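Local coordinates for hypothetical UPF0204 protein AF0625 (Archaeoglobus fulgidus, PDB 1YQE) that probably hydrolyses D-aminoacyl-tRNAs to free tRNA and D-amino acids, a zinc-dependent deacylation that counters the toxicity of mischarged tRNA, at residues A[86-92]-A[153-159]; A[130-134]-A[166-172]; A[15-19]-A[161-167]; A[136-140]-A[198-204]. One frame throughout, in Å; residues are numbered along the deposited sequence.

Overall arrangement
Contacts 1 and 4 are buried and contacts 2 and 3 lie nearer the surface, and the chemistry follows. Contact 1 joins two adjacent strands inside the eight-stranded mixed sheet by backbone bonds, with polar side chains beside the pyrophosphate site on one face. Contact 4 begins at the next strand, 135-138, the outermost on that side, and ties it through a threonine hydroxyl to helix 201-209. Contact 2 relies on salt bridges between the loop before that strand and helix 167-182. Contact 3, sharing D166 and R167 with contact 2, packs helix 15-24 against the short helix 161-164, with an asparagine side chain and a water binding backbone carbonyls of the second segment.

Contact 1. Residues A[86-92]-A[153-159]; sequences RKIFTVH and AFYEIGS
H92 and F154 form the last of three hydrogen-bonded pairs in an antiparallel ladder that also includes T90 with E156 and I88 with G158. F154 N meets H92 O at 2.7 Å, and E156 N reaches T90 O almost straight, at 174°. At the other end of the ladder G158 N lies 2.6 Å from I88 O; glycine suits this position, where S159 OG would crowd a side chain. The packing is densest round H92. With chi1 at 82°, its CG sits between the backbone N and the carbonyl carbon, and CE1 comes within 3.3 Å of F154 CB. The two rings are nearly parallel but slid apart, barely overlapping. E156 OE2 approaches CE1 of H92 at the ring's edge, also 3.3 Å away.

The opposite face is largely hydrophobic and aromatic, and more loosely matched. F89 CD1 and I157 CG1 stand 4.3 Å apart, and A169 and V173 of helix 167-182 touch both residues. V91 packs beside Y155 and against helix 114-125. At the partly exposed end, S159 OG donates to R86 O over 2.8 Å, while the tips of R86 and K87 lead off to E135 and E163.

Water 2 links T90 OG1, H92 ND1 and F154 O, and T90 OG1 also bonds E139. E156 belongs to the pyrophosphate pocket. The ladder therefore turns its hydrophobic face to the helices, while on the other face T90 OG1, water 2 and H92 ND1 form an ordered polar cluster next to E156 and the bound anion.

Contact 2. Residues A[130-134]-A[166-172]; sequences RKPEF and DREAAEV
R130 and E171 meet through two nitrogens and one oxygen: NH1 of R130 lies 3.0 Å from OE1 of E171, and NH2 of R130 reaches the same oxygen. The first bond uses the syn lone pair, whereas the second comes from above the carboxylate plane. NH2 also donates to E168 OE2 at 2.8 Å, on the anti lone pair and close to the guanidinium plane. V172 CG2 sits 3.9 Å from R130 CZ, over one face of the group, so a flat cation has acids at its edge and a methyl on its face. Arginine suits the place because its planar group can serve two helix carboxylates one turn apart.

K131 makes a second network. Its chain is bent at chi2 and chi3, so that NZ of K131 lies 2.9 Å from OD2 of D166, on its syn lone pair, and in a salt bridge with E133 OE2. Water 3 joins NZ to E168 OE1, while CD of K131 packs on that glutamate.

Further out, D166 is held by its own capping bond: it is the N-cap, its OD1 taking the A169 N-H at 2.9 Å. The type I turn K131-F134 folds E133 back beside NZ. R130 has another partner in E175, one turn beyond E171. F134 CZ, 4.1 Å from A169 CB, leads inward to F89 and I157: the loop after helix 114-125 thus lies on helix 167-182 just where the chain enters edge strand 135-138.

Contact 3. Residues A[15-19]-A[161-167]; sequences TAGQN and EEEWKDR
N19 reaches W164 because chi1 of -73° turns its CG beside its own backbone N, aiming the amide across the gap between the helices. ND2 then donates to W164 O at 3.2 Å, in the carbonyl plane and on a lone pair. At T15, CG2 lies anti to the backbone N, which carries the methyl to 3.4 Å from the same carbonyl oxygen and on to K165 CG.

Water 4 reinforces the asparagine: it accepts from ND2 and donates to both W164 O and D166 O, bridging the turn between two helices. The N-H of N19 directed at W164 O also faces this water, so one hydrogen is shared between carbonyl and water. An amide suits the site, since its flat N-H meets the carbonyl in the amide plane. OD1 of N19 lies above the R167 guanidinium, 3.3 Å from R167 NH1, at an angle too poor for a hydrogen bond. A16 is small enough for its CB to stand 4.1 Å from W164 CB, letting the backbones close in. K165 NZ forms a salt bridge with E161 OE2.

The indole of W164 leads away, one face over E161 N and NE1 bonded to H80 O of strand 73-81. Helix 15-24 is thus packed beside the link from helix 161-164 to helix 167-182, with A16 touching R79 of that same central strand.

Contact 4. Residues A[136-140]-A[198-204]; sequences FTMEV and HYAPRQT
T204 meets M138 and F136 with different branches of one small side chain. Its CB stands 4.0 Å from M138 N. With chi1 at -66°, OG1 lies beside the backbone N of T204, from where it accepts the M138 N-H at 2.9 Å and 170°. The same oxygen donates to A200 O at 2.8 Å, from above the carbonyl plane; that carbonyl also takes the T204 N-H in the first turn of the helix. CG2, the other branch, rests 4.0 Å from F136 CE2. Threonine fits because it offers donor, acceptor and methyl at once.

Farther along, V140 N donates to H198 O at 3.1 Å, while V140 CG1 packs on A200 CB, 4.1 Å away. The Y199 ring has E139 CG at its edge, 4.0 Å from CE1, and the T137 methyl nearby; its hydroxyl goes on to D84 and H80. The carboxylate of E139 turns to T90 and H142, and the side chain of E139 lies about 5 Å from the bound pyrophosphate.

Strand 135-138 bonds to strand 88-92 on its inner side, through T137 and F89. On the other side a hydroxyl takes the place of a further strand at M138, so a buried amide is satisfied and the sheet's edge is hydrogen-bonded to the first turn of helix 201-209.

Contact 1. Residues A[86-92]-A[153-159]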
# COMPACT_ATOMS: atom_id res chain seq x y z
N ARG A 86 13.55 -10.66 8.47
CA ARG A 86 13.59 -11.11 7.08
C ARG A 86 13.87 -9.96 6.11
O ARG A 86 13.51 -8.81 6.39
CB ARG A 86 12.26 -11.76 6.70
CG ARG A 86 11.95 -13.06 7.41
CD ARG A 86 10.52 -13.49 7.12
NE ARG A 86 10.25 -13.47 5.69
CZ ARG A 86 9.06 -13.70 5.14
NH1 ARG A 86 8.02 -13.97 5.91
NH2 ARG A 86 8.92 -13.66 3.82
N LYS A 87 14.50 -10.26 4.99
CA LYS A 87 14.78 -9.24 3.98
C LYS A 87 13.58 -9.24 3.04
O LYS A 87 13.37 -10.20 2.28
CB LYS A 87 16.06 -9.59 3.21
CG LYS A 87 17.33 -9.55 4.06
CD LYS A 87 18.56 -9.86 3.21
CE LYS A 87 19.84 -9.78 4.03
NZ LYS A 87 20.11 -8.39 4.50
N ILE A 88 12.78 -8.18 3.09
CA ILE A 88 11.59 -8.12 2.26
C ILE A 88 11.24 -6.76 1.70
O ILE A 88 11.66 -5.72 2.21
CB ILE A 88 10.35 -8.63 3.04
CG1 ILE A 88 10.26 -7.91 4.38
CG2 ILE A 88 10.43 -10.14 3.25
CD1 ILE A 88 9.06 -8.32 5.23
N PHE A 89 10.46 -6.79 0.63
CA PHE A 89 9.93 -5.59 -0.01
C PHE A 89 8.45 -5.74 0.31
O PHE A 89 7.88 -6.80 0.07
CB PHE A 89 10.11 -5.65 -1.53
CG PHE A 89 11.53 -5.51 -1.99
CD1 PHE A 89 12.23 -4.33 -1.79
CD2 PHE A 89 12.16 -6.56 -2.66
CE1 PHE A 89 13.54 -4.18 -2.25
CE2 PHE A 89 13.47 -6.42 -3.13
CZ PHE A 89 14.16 -5.23 -2.92
N THR A 90 7.81 -4.72 0.86
CA THR A 90 6.39 -4.87 1.17
C THR A 90 5.52 -3.74 0.64
O THR A 90 6.00 -2.67 0.28
CB THR A 90 6.13 -4.98 2.69
OG1 THR A 90 6.34 -3.70 3.31
CG2 THR A 90 7.07 -6.00 3.33
N VAL A 91 4.23 -4.03 0.58
CA VAL A 91 3.22 -3.08 0.15
C VAL A 91 2.01 -3.26 1.05
O VAL A 91 1.63 -4.39 1.39
CB VAL A 91 2.78 -3.32 -1.31
CG1 VAL A 91 1.61 -2.41 -1.67
CG2 VAL A 91 3.94 -3.04 -2.26
N HIS A 92 1.42 -2.14 1.47
CA HIS A 92 0.22 -2.18 2.30
C HIS A 92 -0.38 -0.79 2.36
O HIS A 92 0.27 0.21 2.04
CB HIS A 92 0.54 -2.64 3.72
CG HIS A 92 1.07 -1.56 4.62
ND1 HIS A 92 2.40 -1.22 4.67
CD2 HIS A 92 0.44 -0.76 5.51
CE1 HIS A 92 2.58 -0.26 5.56
NE2 HIS A 92 1.40 0.04 6.08
N ALA A 153 -0.62 4.33 -0.50
CA ALA A 153 -0.11 3.03 -0.09
C ALA A 153 1.33 3.21 0.37
O ALA A 153 1.97 4.22 0.05
CB ALA A 153 -0.17 2.03 -1.26
N PHE A 154 1.83 2.25 1.14
CA PHE A 154 3.19 2.28 1.64
C PHE A 154 4.04 1.26 0.89
O PHE A 154 3.66 0.09 0.77
CB PHE A 154 3.24 1.96 3.14
CG PHE A 154 2.93 3.13 4.02
CD1 PHE A 154 1.65 3.68 4.05
CD2 PHE A 154 3.91 3.69 4.82
CE1 PHE A 154 1.36 4.77 4.88
CE2 PHE A 154 3.64 4.78 5.64
CZ PHE A 154 2.36 5.32 5.67
N TYR A 155 5.18 1.71 0.39
CA TYR A 155 6.12 0.88 -0.35
C TYR A 155 7.36 0.86 0.53
O TYR A 155 8.02 1.88 0.70
CB TYR A 155 6.40 1.52 -1.71
CG TYR A 155 5.12 1.77 -2.49
CD1 TYR A 155 4.29 2.86 -2.18
CD2 TYR A 155 4.71 0.88 -3.47
CE1 TYR A 155 3.07 3.04 -2.85
CE2 TYR A 155 3.51 1.05 -4.14
CZ TYR A 155 2.69 2.13 -3.82
OH TYR A 155 1.49 2.26 -4.49
N GLU A 156 7.67 -0.30 1.09
CA GLU A 156 8.78 -0.39 2.03
C GLU A 156 9.85 -1.45 1.77
O GLU A 156 9.71 -2.31 0.90
CB GLU A 156 8.21 -0.60 3.43
CG GLU A 156 6.96 0.23 3.71
CD GLU A 156 6.33 -0.06 5.06
OE1 GLU A 156 6.44 -1.20 5.56
OE2 GLU A 156 5.70 0.86 5.62
N ILE A 157 10.91 -1.35 2.58
CA ILE A 157 12.04 -2.27 2.55
C ILE A 157 12.21 -2.76 3.98
O ILE A 157 12.37 -1.94 4.89
CB ILE A 157 13.33 -1.56 2.14
CG1 ILE A 157 13.19 -0.97 0.74
CG2 ILE A 157 14.51 -2.53 2.20
CD1 ILE A 157 14.41 -0.18 0.29
N GLY A 158 12.13 -4.05 4.20
CA GLY A 158 12.75 -4.44 5.46
C GLY A 158 13.58 -5.72 5.49
O GLY A 158 14.00 -6.25 4.47
N SER A 159 13.80 -5.79 6.96
CA SER A 159 13.06 -5.60 8.21
C SER A 159 13.91 -4.93 9.28
O SER A 159 13.40 -4.56 10.34
CB SER A 159 12.54 -6.94 8.74
OG SER A 159 11.52 -7.46 7.90
O HOH W 1 8.37 -2.34 -1.60
O HOH W 2 4.38 -1.76 3.06

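Contact 2. Residues A[130-134]-A[166-172]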
# COMPACT_ATOMS: atom_id res chain seq x y z
N ARG A 130 17.32 -9.45 -9.06
CA ARG A 130 18.52 -8.64 -8.91
C ARG A 130 18.97 -8.69 -7.45
O ARG A 130 20.15 -8.50 -7.15
CB ARG A 130 18.25 -7.18 -9.30
CG ARG A 130 18.30 -6.92 -10.81
CD ARG A 130 18.16 -5.43 -11.09
NE ARG A 130 19.12 -4.66 -10.30
CZ ARG A 130 19.05 -3.35 -10.11
NH1 ARG A 130 18.06 -2.64 -10.65
NH2 ARG A 130 19.96 -2.74 -9.36
N LYS A 131 18.01 -8.96 -6.56
CA LYS A 131 18.27 -9.07 -5.12
C LYS A 131 17.70 -10.41 -4.67
O LYS A 131 16.68 -10.46 -3.97
CB LYS A 131 17.59 -7.93 -4.37
CG LYS A 131 18.14 -6.55 -4.71
CD LYS A 131 19.53 -6.34 -4.15
CE LYS A 131 19.50 -6.29 -2.62
NZ LYS A 131 20.86 -6.18 -2.02
N PRO A 132 18.36 -11.51 -5.06
CA PRO A 132 17.95 -12.88 -4.72
C PRO A 132 17.67 -13.16 -3.25
O PRO A 132 16.83 -14.00 -2.93
CB PRO A 132 19.12 -13.72 -5.25
CG PRO A 132 19.62 -12.92 -6.39
CD PRO A 132 19.62 -11.53 -5.82
N GLU A 133 18.38 -12.47 -2.36
CA GLU A 133 18.19 -12.68 -0.92
C GLU A 133 16.91 -12.03 -0.40
O GLU A 133 16.52 -12.24 0.75
CB GLU A 133 19.39 -12.15 -0.13
CG GLU A 133 19.43 -10.63 0.03
CD GLU A 133 20.01 -9.91 -1.18
OE1 GLU A 133 19.82 -10.38 -2.32
OE2 GLU A 133 20.65 -8.86 -0.98
N PHE A 134 16.26 -11.24 -1.25
CA PHE A 134 15.02 -10.56 -0.88
C PHE A 134 13.78 -11.27 -1.40
O PHE A 134 13.81 -11.95 -2.42
CB PHE A 134 15.01 -9.12 -1.39
CG PHE A 134 15.68 -8.14 -0.48
CD1 PHE A 134 17.06 -8.13 -0.33
CD2 PHE A 134 14.92 -7.22 0.25
CE1 PHE A 134 17.68 -7.22 0.52
CE2 PHE A 134 15.53 -6.31 1.11
CZ PHE A 134 16.92 -6.31 1.24
N ASP A 166 20.44 -0.58 2.68
CA ASP A 166 20.76 -1.24 1.42
C ASP A 166 20.49 -0.31 0.25
O ASP A 166 19.34 -0.06 -0.10
CB ASP A 166 19.93 -2.52 1.29
CG ASP A 166 20.44 -3.45 0.20
OD1 ASP A 166 20.76 -2.96 -0.90
OD2 ASP A 166 20.52 -4.67 0.44
N ARG A 167 21.56 0.19 -0.36
CA ARG A 167 21.46 1.11 -1.49
C ARG A 167 20.75 0.52 -2.70
O ARG A 167 19.88 1.17 -3.29
CB ARG A 167 22.85 1.58 -1.92
CG ARG A 167 23.11 3.07 -1.73
CD ARG A 167 23.09 3.47 -0.27
NE ARG A 167 23.62 4.82 -0.07
CZ ARG A 167 23.69 5.44 1.11
NH1 ARG A 167 23.28 4.82 2.21
NH2 ARG A 167 24.20 6.66 1.19
N GLU A 168 21.12 -0.69 -3.09
CA GLU A 168 20.51 -1.32 -4.24
C GLU A 168 19.05 -1.69 -4.02
O GLU A 168 18.25 -1.64 -4.96
CB GLU A 168 21.29 -2.56 -4.67
CG GLU A 168 20.65 -3.28 -5.83
CD GLU A 168 21.59 -4.24 -6.51
OE1 GLU A 168 22.42 -4.87 -5.82
OE2 GLU A 168 21.50 -4.37 -7.75
N ALA A 169 18.71 -2.09 -2.80
CA ALA A 169 17.32 -2.44 -2.50
C ALA A 169 16.46 -1.20 -2.75
O ALA A 169 15.39 -1.29 -3.34
CB ALA A 169 17.19 -2.89 -1.04
N ALA A 170 16.96 -0.04 -2.31
CA ALA A 170 16.24 1.22 -2.49
C ALA A 170 16.16 1.60 -3.96
O ALA A 170 15.18 2.21 -4.40
CB ALA A 170 16.93 2.33 -1.70
N GLU A 171 17.19 1.25 -4.71
CA GLU A 171 17.26 1.55 -6.13
C GLU A 171 16.24 0.70 -6.89
O GLU A 171 15.61 1.16 -7.85
CB GLU A 171 18.68 1.29 -6.64
CG GLU A 171 19.03 1.92 -7.98
CD GLU A 171 18.37 1.23 -9.14
OE1 GLU A 171 18.26 -0.02 -9.11
OE2 GLU A 171 17.96 1.92 -10.10
N VAL A 172 16.07 -0.55 -6.46
CA VAL A 172 15.11 -1.44 -7.09
C VAL A 172 13.70 -0.93 -6.81
O VAL A 172 12.85 -0.93 -7.71
CB VAL A 172 15.27 -2.89 -6.56
CG1 VAL A 172 14.10 -3.75 -7.03
CG2 VAL A 172 16.58 -3.48 -7.08
O HOH W 3 23.28 -5.17 -3.09

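Contact 3. Residues A[15-19]-A[161-167]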
# COMPACT_ATOMS: atom_id res chain seq x y z
N THR A 15 16.00 6.23 7.02
CA THR A 15 17.08 5.81 6.13
C THR A 15 16.58 5.20 4.82
O THR A 15 17.05 5.56 3.74
CB THR A 15 18.00 4.79 6.83
OG1 THR A 15 18.57 5.38 8.00
CG2 THR A 15 19.12 4.36 5.89
N ALA A 16 15.64 4.27 4.92
CA ALA A 16 15.09 3.63 3.73
C ALA A 16 14.42 4.67 2.84
O ALA A 16 14.67 4.72 1.63
CB ALA A 16 14.08 2.56 4.13
N GLY A 17 13.57 5.49 3.44
CA GLY A 17 12.89 6.53 2.68
C GLY A 17 13.86 7.46 1.98
O GLY A 17 13.64 7.84 0.83
N GLN A 18 14.94 7.82 2.67
CA GLN A 18 15.94 8.72 2.11
C GLN A 18 16.69 8.11 0.93
O GLN A 18 16.93 8.78 -0.06
CB GLN A 18 16.95 9.14 3.19
CG GLN A 18 16.38 10.10 4.22
CD GLN A 18 15.85 11.36 3.58
OE1 GLN A 18 16.59 12.08 2.91
NE2 GLN A 18 14.57 11.64 3.78
N ASN A 19 17.07 6.83 1.04
CA ASN A 19 17.78 6.19 -0.06
C ASN A 19 16.87 6.05 -1.27
O ASN A 19 17.32 6.17 -2.41
CB ASN A 19 18.32 4.82 0.36
CG ASN A 19 19.50 4.93 1.30
OD1 ASN A 19 20.35 5.81 1.15
ND2 ASN A 19 19.58 4.02 2.26
N GLU A 161 17.83 -2.46 10.08
CA GLU A 161 18.73 -1.42 9.61
C GLU A 161 19.62 -1.92 8.47
O GLU A 161 20.01 -1.15 7.59
CB GLU A 161 19.60 -0.93 10.77
CG GLU A 161 20.40 0.33 10.47
CD GLU A 161 19.51 1.54 10.24
OE1 GLU A 161 18.76 1.92 11.16
OE2 GLU A 161 19.57 2.12 9.13
N GLU A 162 19.95 -3.20 8.50
CA GLU A 162 20.78 -3.78 7.45
C GLU A 162 20.13 -3.57 6.09
O GLU A 162 20.79 -3.21 5.11
CB GLU A 162 21.00 -5.27 7.69
CG GLU A 162 22.17 -5.58 8.60
CD GLU A 162 23.48 -5.05 8.05
OE1 GLU A 162 23.79 -5.34 6.87
OE2 GLU A 162 24.19 -4.34 8.79
N GLU A 163 18.82 -3.78 6.03
CA GLU A 163 18.08 -3.62 4.79
C GLU A 163 17.74 -2.16 4.50
O GLU A 163 17.73 -1.75 3.34
CB GLU A 163 16.79 -4.45 4.84
CG GLU A 163 17.00 -5.96 4.92
CD GLU A 163 17.57 -6.40 6.26
OE1 GLU A 163 16.98 -6.06 7.30
OE2 GLU A 163 18.60 -7.11 6.26
N TRP A 164 17.48 -1.38 5.54
CA TRP A 164 17.14 0.03 5.34
C TRP A 164 18.29 0.80 4.70
O TRP A 164 18.07 1.75 3.95
CB TRP A 164 16.77 0.69 6.67
CG TRP A 164 15.75 -0.06 7.49
CD1 TRP A 164 14.81 -0.94 7.03
CD2 TRP A 164 15.57 0.02 8.91
NE1 TRP A 164 14.06 -1.42 8.08
CE2 TRP A 164 14.51 -0.84 9.24
CE3 TRP A 164 16.21 0.74 9.93
CZ2 TRP A 164 14.06 -1.01 10.56
CZ3 TRP A 164 15.77 0.57 11.24
CH2 TRP A 164 14.71 -0.29 11.54
N LYS A 165 19.52 0.40 5.00
CA LYS A 165 20.69 1.07 4.45
C LYS A 165 21.12 0.48 3.11
O LYS A 165 22.06 0.98 2.49
CB LYS A 165 21.85 0.99 5.45
CG LYS A 165 21.58 1.67 6.78
CD LYS A 165 22.81 1.61 7.68
CE LYS A 165 22.58 2.36 8.98
NZ LYS A 165 22.19 3.78 8.75
N ASP A 166 20.44 -0.58 2.68
CA ASP A 166 20.76 -1.24 1.42
C ASP A 166 20.49 -0.31 0.25
O ASP A 166 19.34 -0.06 -0.10
CB ASP A 166 19.93 -2.52 1.29
CG ASP A 166 20.44 -3.45 0.20
OD1 ASP A 166 20.76 -2.96 -0.90
OD2 ASP A 166 20.52 -4.67 0.44
N ARG A 167 21.56 0.19 -0.36
CA ARG A 167 21.46 1.11 -1.49
C ARG A 167 20.75 0.52 -2.70
O ARG A 167 19.88 1.17 -3.29
CB ARG A 167 22.85 1.58 -1.92
CG ARG A 167 23.11 3.07 -1.73
CD ARG A 167 23.09 3.47 -0.27
NE ARG A 167 23.62 4.82 -0.07
CZ ARG A 167 23.69 5.44 1.11
NH1 ARG A 167 23.28 4.82 2.21
NH2 ARG A 167 24.20 6.66 1.19
O HOH W 4 17.95 1.57 1.39

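Contact 4. Residues A[136-140]-A[198-204]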
# COMPACT_ATOMS: atom_id res chain seq x y z
N PHE A 136 9.34 -10.73 -1.87
CA PHE A 136 8.26 -9.76 -1.85
C PHE A 136 7.06 -10.32 -1.10
O PHE A 136 6.79 -11.52 -1.15
CB PHE A 136 7.77 -9.40 -3.26
CG PHE A 136 6.44 -8.70 -3.25
CD1 PHE A 136 6.34 -7.39 -2.79
CD2 PHE A 136 5.28 -9.38 -3.58
CE1 PHE A 136 5.10 -6.77 -2.67
CE2 PHE A 136 4.03 -8.77 -3.46
CZ PHE A 136 3.95 -7.46 -3.00
N THR A 137 6.34 -9.44 -0.41
CA THR A 137 5.16 -9.86 0.31
C THR A 137 4.26 -8.67 0.59
O THR A 137 4.71 -7.54 0.77
CB THR A 137 5.52 -10.54 1.65
OG1 THR A 137 4.33 -11.13 2.21
CG2 THR A 137 6.08 -9.52 2.64
N MET A 138 2.96 -8.94 0.58
CA MET A 138 2.00 -7.91 0.90
C MET A 138 1.96 -7.91 2.42
O MET A 138 2.43 -8.85 3.07
CB MET A 138 0.61 -8.29 0.39
CG MET A 138 0.41 -8.16 -1.10
SD MET A 138 0.53 -6.45 -1.65
CE MET A 138 -0.99 -5.77 -0.99
N GLU A 139 1.43 -6.83 2.98
CA GLU A 139 1.23 -6.71 4.42
C GLU A 139 -0.24 -6.36 4.51
O GLU A 139 -0.76 -5.65 3.65
CB GLU A 139 2.04 -5.56 5.02
CG GLU A 139 3.48 -5.88 5.36
CD GLU A 139 4.17 -4.71 6.03
OE1 GLU A 139 3.70 -4.30 7.11
OE2 GLU A 139 5.17 -4.20 5.48
N VAL A 140 -0.93 -6.89 5.51
CA VAL A 140 -2.34 -6.57 5.66
C VAL A 140 -2.44 -5.10 6.05
O VAL A 140 -1.43 -4.45 6.35
CB VAL A 140 -2.99 -7.41 6.78
CG1 VAL A 140 -2.99 -8.88 6.38
CG2 VAL A 140 -2.24 -7.21 8.08
N HIS A 198 -0.49 -11.87 9.08
CA HIS A 198 -0.07 -10.50 8.79
C HIS A 198 0.62 -10.25 7.45
O HIS A 198 0.62 -9.12 6.95
CB HIS A 198 0.81 -9.95 9.92
CG HIS A 198 2.09 -10.69 10.12
ND1 HIS A 198 2.13 -12.03 10.46
CD2 HIS A 198 3.38 -10.28 10.05
CE1 HIS A 198 3.39 -12.41 10.58
NE2 HIS A 198 4.17 -11.36 10.34
N TYR A 199 1.23 -11.28 6.86
CA TYR A 199 1.89 -11.10 5.57
C TYR A 199 1.03 -11.58 4.40
O TYR A 199 1.53 -11.77 3.28
CB TYR A 199 3.25 -11.82 5.54
CG TYR A 199 4.35 -11.07 6.27
CD1 TYR A 199 4.49 -9.68 6.12
CD2 TYR A 199 5.28 -11.74 7.07
CE1 TYR A 199 5.53 -8.99 6.76
CE2 TYR A 199 6.32 -11.06 7.71
CZ TYR A 199 6.43 -9.68 7.55
OH TYR A 199 7.45 -9.00 8.19
N ALA A 200 -0.26 -11.78 4.66
CA ALA A 200 -1.23 -12.19 3.64
C ALA A 200 -0.65 -13.04 2.50
O ALA A 200 -0.48 -12.55 1.39
CB ALA A 200 -1.91 -10.96 3.06
N PRO A 201 -0.35 -14.32 2.78
CA PRO A 201 0.22 -15.25 1.79
C PRO A 201 -0.62 -15.41 0.52
O PRO A 201 -0.11 -15.31 -0.59
CB PRO A 201 0.31 -16.56 2.58
CG PRO A 201 0.43 -16.12 4.00
CD PRO A 201 -0.55 -14.98 4.08
N ARG A 202 -1.91 -15.68 0.69
CA ARG A 202 -2.80 -15.87 -0.45
C ARG A 202 -2.85 -14.59 -1.29
O ARG A 202 -2.66 -14.63 -2.51
CB ARG A 202 -4.22 -16.24 0.00
CG ARG A 202 -4.33 -17.51 0.85
CD ARG A 202 -4.04 -18.79 0.06
NE ARG A 202 -2.61 -18.98 -0.19
CZ ARG A 202 -1.72 -19.24 0.76
NH1 ARG A 202 -2.09 -19.36 2.03
NH2 ARG A 202 -0.44 -19.39 0.44
N GLN A 203 -3.09 -13.47 -0.63
CA GLN A 203 -3.17 -12.18 -1.32
C GLN A 203 -1.87 -11.84 -2.05
O GLN A 203 -1.90 -11.25 -3.13
CB GLN A 203 -3.53 -11.06 -0.34
CG GLN A 203 -4.92 -11.21 0.28
CD GLN A 203 -4.89 -11.92 1.62
OE1 GLN A 203 -4.21 -12.94 1.79
NE2 GLN A 203 -5.63 -11.39 2.59
N THR A 204 -0.74 -12.21 -1.47
CA THR A 204 0.56 -11.95 -2.10
C THR A 204 0.66 -12.73 -3.41
O THR A 204 1.12 -12.20 -4.43
CB THR A 204 1.72 -12.37 -1.16
OG1 THR A 204 1.73 -11.52 -0.01
CG2 THR A 204 3.06 -12.27 -1.87